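Local coordinates for protein angel homolog 2 (Homo sapiens, PDB 6RW0) that acts as a 2',3'-cyclic phosphatase of the CCR4 family of deadenylases and probably binds the 3' untranslated regions of mRNAs, at residues Y128-T132 with P155-F159; V171-L177 with A188-T194; S247-E251 with L330-L336; Y256-G262 with Q274-P280. All blocks are in the same frame, centred on the assembly; numbering follows the deposited sequence. Where two conformers were deposited one is given.

Interaction 1: residues Y128-T132 with P155-F159; sequences YKMRT and PVEFF
Lys129 and Pro155 face each other from strands 128-130 and 155-157, which run almost parallel (9°) but with axes 8.1 Å apart, so they meet through side chains. They belong to the two different beta sheets of the endonuclease/exonuclease/phosphatase sandwich, and the contact ties the sheets together at the surface. Lys129 starts out extended and bends at chi2 (59°), which turns its chain across Pro155, CD lying 3.8 Å from Pro155 CB. Beyond the proline it crosses Glu157 at about a right angle, and NZ makes a salt bridge at 2.7 Å to Glu157 OE2, which offers its anti lone pair, the one turned away from OE1. The same carboxylate is backed by a methyl: Thr132 CG2 sits 3.6 Å from Glu157 CD. Thr132 OG1 is hydrogen-bonded to Asp169 and lies 3.6 Å from Phe159 CB. A water donates to Thr132 OG1 at 2.9 Å and accepts the backbone N-H of Phe159, 3.0 Å from its N.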
loop_
_atom_site.group_PDB
_atom_site.type_symbol
_atom_site.label_atom_id
_atom_site.label_comp_id
_atom_site.label_asym_id
_atom_site.label_seq_id
_atom_site.Cartn_x
_atom_site.Cartn_y
_atom_site.Cartn_z
ATOM N N TYR A 128 -14.718 -0.235 -2.697
ATOM C CA TYR A 128 -14.267 0.189 -1.382
ATOM C C TYR A 128 -14.300 -0.960 -0.395
ATOM O O TYR A 128 -15.161 -1.840 -0.459
ATOM C CB TYR A 128 -15.217 1.266 -0.863
ATOM C CG TYR A 128 -14.924 1.961 0.448
ATOM C CD1 TYR A 128 -13.709 2.588 0.688
ATOM C CD2 TYR A 128 -15.914 2.080 1.412
ATOM C CE1 TYR A 128 -13.483 3.269 1.867
ATOM C CE2 TYR A 128 -15.700 2.762 2.592
ATOM C CZ TYR A 128 -14.485 3.354 2.819
ATOM O OH TYR A 128 -14.302 4.046 3.992
ATOM N N LYS A 129 -13.374 -0.916 0.552
ATOM C CA LYS A 129 -13.420 -1.789 1.718
ATOM C C LYS A 129 -13.028 -0.972 2.940
ATOM O O LYS A 129 -11.866 -0.582 3.089
ATOM C CB LYS A 129 -12.506 -2.999 1.552
ATOM C CG LYS A 129 -12.482 -3.925 2.761
ATOM C CD LYS A 129 -13.878 -4.467 3.092
ATOM C CE LYS A 129 -13.834 -5.390 4.279
ATOM N NZ LYS A 129 -15.191 -5.812 4.704
ATOM N N MET A 130 -13.987 -0.744 3.823
ATOM C CA MET A 130 -13.768 0.027 5.037
ATOM C C MET A 130 -13.154 -0.855 6.115
ATOM O O MET A 130 -13.449 -2.050 6.206
ATOM C CB MET A 130 -15.118 0.535 5.550
ATOM C CG MET A 130 -15.035 1.594 6.623
ATOM S SD MET A 130 -16.708 2.155 7.037
ATOM C CE MET A 130 -17.509 0.643 7.549
ATOM N N ARG A 131 -12.289 -0.256 6.941
ATOM C CA ARG A 131 -11.823 -0.921 8.148
ATOM C C ARG A 131 -13.018 -1.314 9.006
ATOM O O ARG A 131 -14.086 -0.696 8.939
ATOM C CB ARG A 131 -10.871 -0.019 8.943
ATOM C CG ARG A 131 -9.487 0.096 8.294
ATOM C CD ARG A 131 -8.448 0.488 9.331
ATOM N NE ARG A 131 -8.565 1.881 9.734
ATOM C CZ ARG A 131 -7.950 2.414 10.782
ATOM N NH1 ARG A 131 -8.108 3.705 11.041
ATOM N NH2 ARG A 131 -7.187 1.664 11.574
ATOM N N THR A 132 -12.835 -2.362 9.799
ATOM C CA THR A 132 -13.902 -2.949 10.595
ATOM C C THR A 132 -14.032 -2.211 11.930
ATOM O O THR A 132 -13.366 -1.206 12.181
ATOM C CB THR A 132 -13.666 -4.455 10.719
ATOM O OG1 THR A 132 -12.366 -4.718 11.264
ATOM C CG2 THR A 132 -13.741 -5.116 9.346
ATOM N N PRO A 155 -12.520 -8.692 -0.931
ATOM C CA PRO A 155 -12.101 -7.972 0.275
ATOM C C PRO A 155 -11.370 -8.891 1.235
ATOM O O PRO A 155 -11.586 -10.102 1.265
ATOM C CB PRO A 155 -13.429 -7.499 0.877
ATOM C CG PRO A 155 -14.432 -8.592 0.471
ATOM C CD PRO A 155 -13.977 -8.964 -0.943
ATOM N N VAL A 156 -10.531 -8.289 2.080
ATOM C CA VAL A 156 -9.810 -9.004 3.123
ATOM C C VAL A 156 -10.001 -8.239 4.427
ATOM O O VAL A 156 -9.699 -7.037 4.494
ATOM C CB VAL A 156 -8.312 -9.112 2.798
ATOM C CG1 VAL A 156 -7.612 -10.001 3.794
ATOM C CG2 VAL A 156 -8.088 -9.633 1.380
ATOM N N GLU A 157 -10.501 -8.916 5.456
ATOM C CA GLU A 157 -10.576 -8.356 6.804
ATOM C C GLU A 157 -9.491 -8.997 7.652
ATOM O O GLU A 157 -9.463 -10.229 7.800
ATOM C CB GLU A 157 -11.941 -8.621 7.440
ATOM C CG GLU A 157 -13.053 -7.842 6.777
ATOM C CD GLU A 157 -14.427 -8.070 7.376
ATOM O OE1 GLU A 157 -14.600 -8.973 8.231
ATOM O OE2 GLU A 157 -15.346 -7.324 6.970
ATOM N N PHE A 158 -8.597 -8.182 8.214
ATOM C CA PHE A 158 -7.553 -8.748 9.057
ATOM C C PHE A 158 -8.037 -9.024 10.476
ATOM O O PHE A 158 -7.375 -9.772 11.203
ATOM C CB PHE A 158 -6.306 -7.855 9.089
ATOM C CG PHE A 158 -5.693 -7.585 7.723
ATOM C CD1 PHE A 158 -5.573 -8.587 6.767
ATOM C CD2 PHE A 158 -5.215 -6.329 7.413
ATOM C CE1 PHE A 158 -5.002 -8.322 5.526
ATOM C CE2 PHE A 158 -4.648 -6.070 6.194
ATOM C CZ PHE A 158 -4.552 -7.067 5.239
ATOM N N PHE A 159 -9.175 -8.482 10.841
ATOM C CA PHE A 159 -9.738 -8.726 12.184
ATOM C C PHE A 159 -10.355 -10.130 12.219
ATOM O O PHE A 159 -11.228 -10.392 11.421
ATOM C CB PHE A 159 -10.823 -7.708 12.528
ATOM C CG PHE A 159 -11.470 -7.965 13.858
ATOM C CD1 PHE A 159 -10.754 -7.825 15.017
ATOM C CD2 PHE A 159 -12.767 -8.418 13.935
ATOM C CE1 PHE A 159 -11.330 -8.100 16.240
ATOM C CE2 PHE A 159 -13.344 -8.681 15.162
ATOM C CZ PHE A 159 -12.616 -8.537 16.307
HETATM O O HOH W 1 -10.555 -6.183 9.584
#

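Interaction 2: residues V171-L177 with A188-T194; sequences VGLVLLL and AICVANT
From Leu173 opposite Asn193 to Leu177 opposite Ile189, the two arms of a beta hairpin run antiparallel (166°, axes 4.7 Å apart), joined by six backbone hydrogen bonds in three hydrogen-bonded pairs. A seventh bond comes from a side chain: Thr194 OG1 donates to Val171 O at 2.8 Å, reaching the oxygen from above the carbonyl plane, 35° out of it. On the face carrying Thr194, Val174 CG1 lies anti to the backbone N (chi1 -178°), which carries it to within 3.4 Å of Cys190 SG and leaves CG2 to meet Ala192 CB at 4.0 Å. Further along, Leu176 CD1 lies against Ala188 CB (3.7 Å). On the other face Leu177 CD1 meets Val191 CG2 at 4.0 Å, while the amide of Asn193 is held by Gln104 and the Leu103 carbonyl. Helix 203-220 packs on Val174, Ala192 and Thr194; strand 137-144 of the second sheet packs on Leu175, Leu177 and Asn193, and strands 148-157 and 231-236 flank the hairpin within its own sheet.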
loop_
_atom_site.group_PDB
_atom_site.type_symbol
_atom_site.label_atom_id
_atom_site.label_comp_id
_atom_site.label_asym_id
_atom_site.label_seq_id
_atom_site.Cartn_x
_atom_site.Cartn_y
_atom_site.Cartn_z
ATOM N N VAL A 171 -7.611 -3.694 6.894
ATOM C CA VAL A 171 -8.197 -4.417 5.777
ATOM C C VAL A 171 -7.302 -4.360 4.541
ATOM O O VAL A 171 -6.336 -3.599 4.458
ATOM C CB VAL A 171 -9.603 -3.892 5.407
ATOM C CG1 VAL A 171 -10.598 -4.085 6.544
ATOM C CG2 VAL A 171 -9.542 -2.410 4.999
ATOM N N GLY A 172 -7.681 -5.189 3.566
ATOM C CA GLY A 172 -7.123 -5.133 2.231
ATOM C C GLY A 172 -8.217 -5.371 1.211
ATOM O O GLY A 172 -9.356 -5.701 1.556
ATOM N N LEU A 173 -7.852 -5.220 -0.058
ATOM C CA LEU A 173 -8.805 -5.397 -1.148
ATOM C C LEU A 173 -8.033 -5.873 -2.366
ATOM O O LEU A 173 -6.951 -5.351 -2.652
ATOM C CB LEU A 173 -9.550 -4.099 -1.459
ATOM C CG LEU A 173 -10.650 -4.190 -2.513
ATOM C CD1 LEU A 173 -11.762 -5.124 -2.132
ATOM C CD2 LEU A 173 -11.195 -2.773 -2.749
ATOM N N VAL A 174 -8.567 -6.881 -3.051
ATOM C CA VAL A 174 -7.930 -7.464 -4.229
ATOM C C VAL A 174 -8.967 -7.508 -5.338
ATOM O O VAL A 174 -10.047 -8.086 -5.160
ATOM C CB VAL A 174 -7.377 -8.873 -3.950
ATOM C CG1 VAL A 174 -6.693 -9.424 -5.186
ATOM C CG2 VAL A 174 -6.421 -8.843 -2.750
ATOM N N LEU A 175 -8.663 -6.887 -6.473
ATOM C CA LEU A 175 -9.526 -6.974 -7.639
ATOM C C LEU A 175 -8.839 -7.817 -8.700
ATOM O O LEU A 175 -7.611 -7.806 -8.826
ATOM C CB LEU A 175 -9.835 -5.601 -8.248
ATOM C CG LEU A 175 -10.473 -4.524 -7.373
ATOM C CD1 LEU A 175 -10.980 -3.360 -8.237
ATOM C CD2 LEU A 175 -11.580 -5.037 -6.485
ATOM N N LEU A 176 -9.634 -8.536 -9.475
ATOM C CA LEU A 176 -9.145 -9.191 -10.676
ATOM C C LEU A 176 -9.776 -8.465 -11.856
ATOM O O LEU A 176 -11.005 -8.362 -11.930
ATOM C CB LEU A 176 -9.494 -10.672 -10.675
ATOM C CG LEU A 176 -8.761 -11.441 -11.774
ATOM C CD1 LEU A 176 -7.247 -11.513 -11.575
ATOM C CD2 LEU A 176 -9.338 -12.847 -11.870
ATOM N N LEU A 177 -8.927 -7.917 -12.715
ATOM C CA LEU A 177 -9.347 -7.049 -13.833
ATOM C C LEU A 177 -8.983 -7.673 -15.178
ATOM O O LEU A 177 -7.953 -8.257 -15.264
ATOM C CB LEU A 177 -8.649 -5.692 -13.721
ATOM C CG LEU A 177 -8.861 -4.913 -12.432
ATOM C CD1 LEU A 177 -8.102 -3.607 -12.494
ATOM C CD2 LEU A 177 -10.328 -4.645 -12.176
ATOM N N ALA A 188 -5.615 -11.753 -17.254
ATOM C CA ALA A 188 -6.101 -10.811 -16.272
ATOM C C ALA A 188 -4.935 -10.212 -15.493
ATOM O O ALA A 188 -3.814 -10.728 -15.506
ATOM C CB ALA A 188 -7.021 -11.527 -15.284
ATOM N N ILE A 189 -5.219 -9.105 -14.806
ATOM C CA ILE A 189 -4.282 -8.456 -13.897
ATOM C C ILE A 189 -4.914 -8.409 -12.514
ATOM O O ILE A 189 -6.083 -8.038 -12.365
ATOM C CB ILE A 189 -3.916 -7.042 -14.375
ATOM C CG1 ILE A 189 -3.267 -7.140 -15.754
ATOM C CG2 ILE A 189 -2.988 -6.356 -13.378
ATOM C CD1 ILE A 189 -3.015 -5.820 -16.394
ATOM N N CYS A 190 -4.140 -8.784 -11.507
ATOM C CA CYS A 190 -4.591 -8.793 -10.130
ATOM C C CYS A 190 -4.030 -7.555 -9.449
ATOM O O CYS A 190 -2.811 -7.376 -9.403
ATOM C CB CYS A 190 -4.071 -10.050 -9.445
ATOM S SG CYS A 190 -4.506 -10.158 -7.715
ATOM N N VAL A 191 -4.910 -6.706 -8.922
ATOM C CA VAL A 191 -4.507 -5.483 -8.237
ATOM C C VAL A 191 -4.901 -5.602 -6.775
ATOM O O VAL A 191 -6.075 -5.843 -6.457
ATOM C CB VAL A 191 -5.156 -4.237 -8.862
ATOM C CG1 VAL A 191 -4.728 -2.978 -8.118
ATOM C CG2 VAL A 191 -4.816 -4.134 -10.334
ATOM N N ALA A 192 -3.928 -5.421 -5.890
ATOM C CA ALA A 192 -4.137 -5.525 -4.459
ATOM C C ALA A 192 -3.771 -4.209 -3.796
ATOM O O ALA A 192 -2.904 -3.474 -4.279
ATOM C CB ALA A 192 -3.299 -6.650 -3.874
ATOM N N ASN A 193 -4.458 -3.910 -2.692
ATOM C CA ASN A 193 -4.263 -2.679 -1.940
ATOM C C ASN A 193 -4.489 -2.977 -0.467
ATOM O O ASN A 193 -5.389 -3.747 -0.114
ATOM C CB ASN A 193 -5.265 -1.643 -2.469
ATOM C CG ASN A 193 -5.123 -0.270 -1.827
ATOM O OD1 ASN A 193 -4.103 0.061 -1.236
ATOM N ND2 ASN A 193 -6.156 0.551 -1.981
ATOM N N THR A 194 -3.667 -2.376 0.391
ATOM C CA THR A 194 -3.853 -2.540 1.823
ATOM C C THR A 194 -3.284 -1.345 2.562
ATOM O O THR A 194 -2.555 -0.521 2.003
ATOM C CB THR A 194 -3.224 -3.851 2.321
ATOM O OG1 THR A 194 -3.672 -4.140 3.652
ATOM C CG2 THR A 194 -1.697 -3.775 2.366
#

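Interaction 3: residues S247-E251 with L330-L336; sequences SFIKE and LQHHFSL
Leu330 meets the ring of Phe248 first, crossing it at about a right angle: its CB is 3.8 Å from Phe248 CE1, and its CD1 rides over one face of the ring, toward the rim. At Gln331 the backbone slides past the ring's edge, C lying 3.6 Å from Phe248 CE1, while Gln331 NE2 is hydrogen-bonded to Asn291. His332, whose CG sits between the backbone N and the carbonyl carbon (chi1 70°), is thereby brought to the opposite face in a T-shaped stack, its CD2 edge pointing at Phe248 with ring centroids 5.2 Å apart and planes at 66°. This is where the chain, leaving the pairing of 329-331 with 253-255, passes the C-terminal end of helix 244-251. The imidazole is fixed at both nitrogens: NE2 donates in the ring plane to Ile249 O (2.9 Å, 154°), and ND1 accepts the N-H of Phe334, 3.0 Å from its N. A leucine at His332 would probably leave the Ile249 carbonyl and the Phe334 N-H without these mates and free the turn to shift. Leu336 CD1 crosses Ile249 CG2 obliquely at 4.0 Å, and its N-H donates to a water, 2.9 Å from N, that also lies close to Ile249 O.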
loop_
_atom_site.group_PDB
_atom_site.type_symbol
_atom_site.label_atom_id
_atom_site.label_comp_id
_atom_site.label_asym_id
_atom_site.label_seq_id
_atom_site.Cartn_x
_atom_site.Cartn_y
_atom_site.Cartn_z
ATOM N N SER A 247 11.958 -6.909 3.167
ATOM C CA SER A 247 12.809 -7.932 2.572
ATOM C C SER A 247 12.017 -9.193 2.265
ATOM O O SER A 247 12.256 -9.852 1.245
ATOM C CB SER A 247 13.964 -8.242 3.517
ATOM O OG SER A 247 14.752 -7.083 3.733
ATOM N N PHE A 248 11.076 -9.553 3.142
ATOM C CA PHE A 248 10.223 -10.708 2.881
ATOM C C PHE A 248 9.456 -10.530 1.575
ATOM O O PHE A 248 9.397 -11.445 0.743
ATOM C CB PHE A 248 9.276 -10.937 4.065
ATOM C CG PHE A 248 8.232 -11.988 3.797
ATOM C CD1 PHE A 248 8.608 -13.248 3.383
ATOM C CD2 PHE A 248 6.887 -11.713 3.946
ATOM C CE1 PHE A 248 7.670 -14.220 3.103
ATOM C CE2 PHE A 248 5.937 -12.696 3.675
ATOM C CZ PHE A 248 6.333 -13.939 3.257
ATOM N N ILE A 249 8.853 -9.357 1.370
ATOM C CA ILE A 249 8.112 -9.129 0.132
ATOM C C ILE A 249 9.034 -9.291 -1.068
ATOM O O ILE A 249 8.704 -9.975 -2.041
ATOM C CB ILE A 249 7.438 -7.746 0.147
ATOM C CG1 ILE A 249 6.395 -7.692 1.261
ATOM C CG2 ILE A 249 6.781 -7.447 -1.210
ATOM C CD1 ILE A 249 5.786 -6.322 1.496
ATOM N N LYS A 250 10.206 -8.660 -1.016
ATOM C CA LYS A 250 11.080 -8.624 -2.179
ATOM C C LYS A 250 11.737 -9.970 -2.455
ATOM O O LYS A 250 11.932 -10.339 -3.620
ATOM C CB LYS A 250 12.192 -7.599 -1.956
ATOM C CG LYS A 250 11.772 -6.167 -1.888
ATOM C CD LYS A 250 11.263 -5.650 -3.218
ATOM C CE LYS A 250 12.388 -5.419 -4.221
ATOM N NZ LYS A 250 13.354 -4.342 -3.822
ATOM N N GLU A 251 12.123 -10.700 -1.411
ATOM C CA GLU A 251 12.882 -11.928 -1.595
ATOM C C GLU A 251 12.019 -13.181 -1.617
ATOM O O GLU A 251 12.464 -14.211 -2.145
ATOM C CB GLU A 251 13.947 -12.071 -0.500
ATOM C CG GLU A 251 14.894 -10.880 -0.404
ATOM C CD GLU A 251 15.625 -10.596 -1.705
ATOM O OE1 GLU A 251 15.954 -11.557 -2.433
ATOM O OE2 GLU A 251 15.869 -9.407 -2.000
ATOM N N LEU A 330 9.429 -17.890 6.803
ATOM C CA LEU A 330 8.257 -17.582 6.012
ATOM C C LEU A 330 8.678 -17.538 4.553
ATOM O O LEU A 330 9.800 -17.143 4.229
ATOM C CB LEU A 330 7.711 -16.204 6.354
ATOM C CG LEU A 330 6.824 -15.986 7.570
ATOM C CD1 LEU A 330 6.234 -14.574 7.397
ATOM C CD2 LEU A 330 5.774 -17.050 7.674
ATOM N N GLN A 331 7.771 -17.942 3.670
ATOM C CA GLN A 331 8.005 -17.861 2.238
ATOM C C GLN A 331 6.731 -17.370 1.565
ATOM O O GLN A 331 5.641 -17.455 2.133
ATOM C CB GLN A 331 8.397 -19.230 1.661
ATOM C CG GLN A 331 9.718 -19.805 2.194
ATOM C CD GLN A 331 9.603 -20.569 3.524
ATOM O OE1 GLN A 331 10.576 -20.656 4.275
ATOM N NE2 GLN A 331 8.437 -21.148 3.799
ATOM N N HIS A 332 6.877 -16.832 0.353
ATOM C CA HIS A 332 5.756 -16.666 -0.562
ATOM C C HIS A 332 6.243 -17.089 -1.942
ATOM O O HIS A 332 7.449 -17.238 -2.175
ATOM C CB HIS A 332 5.125 -15.266 -0.540
ATOM C CG HIS A 332 5.987 -14.196 -1.119
ATOM N ND1 HIS A 332 6.350 -14.164 -2.449
ATOM C CD2 HIS A 332 6.540 -13.101 -0.551
ATOM C CE1 HIS A 332 7.103 -13.100 -2.670
ATOM N NE2 HIS A 332 7.237 -12.443 -1.533
ATOM N N HIS A 333 5.298 -17.298 -2.864
ATOM C CA HIS A 333 5.613 -17.869 -4.166
ATOM C C HIS A 333 5.620 -16.849 -5.297
ATOM O O HIS A 333 5.635 -17.246 -6.471
ATOM C CB HIS A 333 4.616 -18.976 -4.510
ATOM C CG HIS A 333 4.659 -20.137 -3.573
ATOM N ND1 HIS A 333 5.832 -20.768 -3.231
ATOM C CD2 HIS A 333 3.670 -20.790 -2.916
ATOM C CE1 HIS A 333 5.566 -21.769 -2.408
ATOM N NE2 HIS A 333 4.264 -21.800 -2.199
ATOM N N PHE A 334 5.629 -15.561 -4.983
ATOM C CA PHE A 334 5.615 -14.534 -6.013
ATOM C C PHE A 334 7.037 -14.071 -6.323
ATOM O O PHE A 334 7.985 -14.347 -5.589
ATOM C CB PHE A 334 4.756 -13.341 -5.593
ATOM C CG PHE A 334 3.376 -13.712 -5.136
ATOM C CD1 PHE A 334 2.501 -14.390 -5.971
ATOM C CD2 PHE A 334 2.949 -13.378 -3.868
ATOM C CE1 PHE A 334 1.221 -14.734 -5.539
ATOM C CE2 PHE A 334 1.669 -13.711 -3.432
ATOM C CZ PHE A 334 0.809 -14.398 -4.269
ATOM N N SER A 335 7.174 -13.350 -7.434
ATOM C CA SER A 335 8.422 -12.703 -7.831
ATOM C C SER A 335 8.091 -11.222 -7.989
ATOM O O SER A 335 7.635 -10.784 -9.052
ATOM C CB SER A 335 8.957 -13.308 -9.109
ATOM O OG SER A 335 10.153 -12.666 -9.503
ATOM N N LEU A 336 8.301 -10.457 -6.919
ATOM C CA LEU A 336 7.875 -9.068 -6.856
ATOM C C LEU A 336 9.059 -8.118 -6.809
ATOM O O LEU A 336 10.022 -8.339 -6.068
ATOM C CB LEU A 336 7.042 -8.822 -5.604
ATOM C CG LEU A 336 5.790 -9.680 -5.515
ATOM C CD1 LEU A 336 5.114 -9.530 -4.155
ATOM C CD2 LEU A 336 4.824 -9.308 -6.628
HETATM O O HOH W 2 9.388 -11.546 -4.458
HETATM O O HOH W 3 12.016 -10.035 -6.037
#

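Interaction 4: residues Y256-G262 with Q274-P280; sequences YEGLPIG and QRILSIP
Tyr256 and Leu277 cross at about a right angle, Leu277 CD1 lying 3.9 Å from Tyr256 CB. With its CG between the backbone N and carbonyl carbon (chi1 61°), the tyrosine ring runs along the facing chain, where CE1 comes 3.2 Å from Ser278 O and 3.8 Å from Ile279 CG1. Its OH makes a weak hydrogen bond to Gln290. Were Tyr256 an alanine, a gap would probably open beside Leu277 and Ile279, and Gln290 would lose that weak partner. Leu259 lies alongside Leu277, both pointing the same way, CD2 to CD1 at 3.9 Å; Pro260 and Ile276 are arranged likewise. At this second pair the backbones, two arms of the long loop between strands 253-255 and 329-331, form a single beta bridge, after a type II turn from Tyr256 to Leu259 with Gly258 at positive phi. Leu277 N donates to Leu259 O at 3.0 Å (170°), and Ile261 N to Arg275 O at 3.0 Å. Ile261 CG2 rests 3.8 Å from Leu277 CD2, and its CD1 lies over one face of the Arg275 guanidinium, whose NH2 is salt-bridged to Asp204 of helix 203-220. A water donates to Tyr256 O and, at 2.8 Å, to Leu277 O.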
loop_
_atom_site.group_PDB
_atom_site.type_symbol
_atom_site.label_atom_id
_atom_site.label_comp_id
_atom_site.label_asym_id
_atom_site.label_seq_id
_atom_site.Cartn_x
_atom_site.Cartn_y
_atom_site.Cartn_z
ATOM N N TYR A 256 12.949 -15.546 10.476
ATOM C CA TYR A 256 12.539 -14.661 11.594
ATOM C C TYR A 256 13.032 -15.188 12.943
ATOM O O TYR A 256 12.577 -14.708 13.938
ATOM C CB TYR A 256 11.035 -14.382 11.531
ATOM C CG TYR A 256 10.142 -15.582 11.648
ATOM C CD1 TYR A 256 9.747 -16.046 12.879
ATOM C CD2 TYR A 256 9.675 -16.238 10.530
ATOM C CE1 TYR A 256 8.922 -17.138 13.007
ATOM C CE2 TYR A 256 8.864 -17.348 10.636
ATOM C CZ TYR A 256 8.482 -17.796 11.882
ATOM O OH TYR A 256 7.696 -18.881 12.041
ATOM N N GLU A 257 13.953 -16.142 12.972
ATOM C CA GLU A 257 14.509 -16.610 14.236
ATOM C C GLU A 257 15.135 -15.450 15.001
ATOM O O GLU A 257 15.948 -14.700 14.456
ATOM C CB GLU A 257 15.567 -17.675 13.943
ATOM C CG GLU A 257 16.221 -18.283 15.169
ATOM C CD GLU A 257 17.278 -19.324 14.821
ATOM O OE1 GLU A 257 17.874 -19.244 13.725
ATOM O OE2 GLU A 257 17.511 -20.227 15.651
ATOM N N GLY A 258 14.743 -15.299 16.268
ATOM C CA GLY A 258 15.294 -14.267 17.126
ATOM C C GLY A 258 14.836 -12.853 16.848
ATOM O O GLY A 258 15.381 -11.923 17.442
ATOM N N LEU A 259 13.872 -12.653 15.965
ATOM C CA LEU A 259 13.512 -11.301 15.549
ATOM C C LEU A 259 12.505 -10.692 16.522
ATOM O O LEU A 259 11.396 -11.226 16.657
ATOM C CB LEU A 259 12.927 -11.342 14.147
ATOM C CG LEU A 259 12.455 -10.051 13.496
ATOM C CD1 LEU A 259 13.572 -9.048 13.449
ATOM C CD2 LEU A 259 11.942 -10.355 12.085
ATOM N N PRO A 260 12.837 -9.598 17.202
ATOM C CA PRO A 260 11.851 -8.950 18.081
ATOM C C PRO A 260 10.678 -8.389 17.293
ATOM O O PRO A 260 10.815 -7.953 16.146
ATOM C CB PRO A 260 12.648 -7.819 18.747
ATOM C CG PRO A 260 14.085 -8.209 18.602
ATOM C CD PRO A 260 14.165 -8.958 17.296
ATOM N N ILE A 261 9.499 -8.401 17.923
ATOM C CA ILE A 261 8.292 -7.976 17.211
ATOM C C ILE A 261 8.387 -6.533 16.728
ATOM O O ILE A 261 7.834 -6.184 15.675
ATOM C CB ILE A 261 7.015 -8.231 18.043
ATOM C CG1 ILE A 261 7.058 -7.548 19.408
ATOM C CG2 ILE A 261 6.785 -9.737 18.209
ATOM C CD1 ILE A 261 5.717 -7.635 20.126
ATOM N N GLY A 262 9.082 -5.676 17.456
ATOM C CA GLY A 262 9.186 -4.293 17.061
ATOM C C GLY A 262 10.231 -3.990 16.018
ATOM O O GLY A 262 10.355 -2.829 15.618
ATOM N N GLN A 274 11.317 -6.208 24.125
ATOM C CA GLN A 274 10.295 -6.738 23.208
ATOM C C GLN A 274 10.350 -8.252 23.117
ATOM O O GLN A 274 11.414 -8.808 23.118
ATOM C CB GLN A 274 10.456 -6.130 21.822
ATOM C CG GLN A 274 10.121 -4.654 21.787
ATOM C CD GLN A 274 10.375 -4.076 20.422
ATOM O OE1 GLN A 274 10.884 -4.735 19.545
ATOM N NE2 GLN A 274 10.030 -2.820 20.257
ATOM N N ARG A 275 9.179 -8.851 23.013
ATOM C CA ARG A 275 8.999 -10.291 22.797
ATOM C C ARG A 275 9.536 -10.646 21.407
ATOM O O ARG A 275 9.454 -9.838 20.524
ATOM C CB ARG A 275 7.497 -10.543 22.927
ATOM C CG ARG A 275 7.042 -11.948 22.596
ATOM C CD ARG A 275 5.588 -12.137 22.983
ATOM N NE ARG A 275 4.705 -11.143 22.395
ATOM C CZ ARG A 275 4.084 -11.287 21.240
ATOM N NH1 ARG A 275 4.340 -12.339 20.497
ATOM N NH2 ARG A 275 3.210 -10.391 20.835
ATOM N N ILE A 276 10.110 -11.829 21.271
ATOM C CA ILE A 276 10.582 -12.397 20.010
ATOM C C ILE A 276 9.416 -13.101 19.326
ATOM O O ILE A 276 8.582 -13.716 19.994
ATOM C CB ILE A 276 11.733 -13.388 20.287
ATOM C CG1 ILE A 276 12.821 -12.741 21.152
ATOM C CG2 ILE A 276 12.268 -13.940 18.982
ATOM C CD1 ILE A 276 13.354 -11.443 20.655
ATOM N N LEU A 277 9.359 -13.028 17.990
ATOM C CA LEU A 277 8.277 -13.655 17.229
ATOM C C LEU A 277 8.100 -15.128 17.584
ATOM O O LEU A 277 9.074 -15.866 17.707
ATOM C CB LEU A 277 8.591 -13.575 15.729
ATOM C CG LEU A 277 8.249 -12.200 15.172
ATOM C CD1 LEU A 277 8.884 -12.049 13.808
ATOM C CD2 LEU A 277 6.748 -11.941 15.061
ATOM N N SER A 278 6.845 -15.574 17.684
ATOM C CA SER A 278 6.593 -17.000 17.885
ATOM C C SER A 278 6.901 -17.794 16.608
ATOM O O SER A 278 6.915 -17.255 15.502
ATOM C CB SER A 278 5.144 -17.242 18.319
ATOM O OG SER A 278 4.923 -16.726 19.622
ATOM N N ILE A 279 7.193 -19.078 16.782
ATOM C CA ILE A 279 7.342 -20.016 15.672
ATOM C C ILE A 279 6.228 -21.053 15.805
ATOM O O ILE A 279 6.266 -21.872 16.731
ATOM C CB ILE A 279 8.718 -20.697 15.681
ATOM C CG1 ILE A 279 9.830 -19.654 15.664
ATOM C CG2 ILE A 279 8.858 -21.635 14.483
ATOM C CD1 ILE A 279 11.173 -20.180 16.158
ATOM N N PRO A 280 5.200 -21.042 14.941
ATOM C CA PRO A 280 4.929 -20.081 13.874
ATOM C C PRO A 280 4.407 -18.760 14.446
ATOM O O PRO A 280 4.028 -18.651 15.624
ATOM C CB PRO A 280 3.835 -20.776 13.061
ATOM C CG PRO A 280 3.030 -21.458 14.119
ATOM C CD PRO A 280 4.073 -21.982 15.108
HETATM O O HOH W 4 11.496 -16.369 16.325
#

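Overall arrangement
Following the chain, interaction 1 closes a loop that runs from edge strand 124-130 through its sheet neighbour 137-144 before crossing to strand 148-157 of the other sheet. Interaction 2 comes next in series, a hairpin whose first strand pairs with 148-157: Val156 O and Gly172 N, 2.9 Å apart, probably share a hydrogen bond. After helix 203-220, interaction 3 closes a much longer excursion, bringing 330-336 back against the end of helix 244-251. Interaction 4 is nested inside that loop, and the two touch where Tyr256 CE2 lies 3.9 Å from Leu330 N; none of the four cross. Helix 203-220 is the common neighbour, contacting side chains from every interaction.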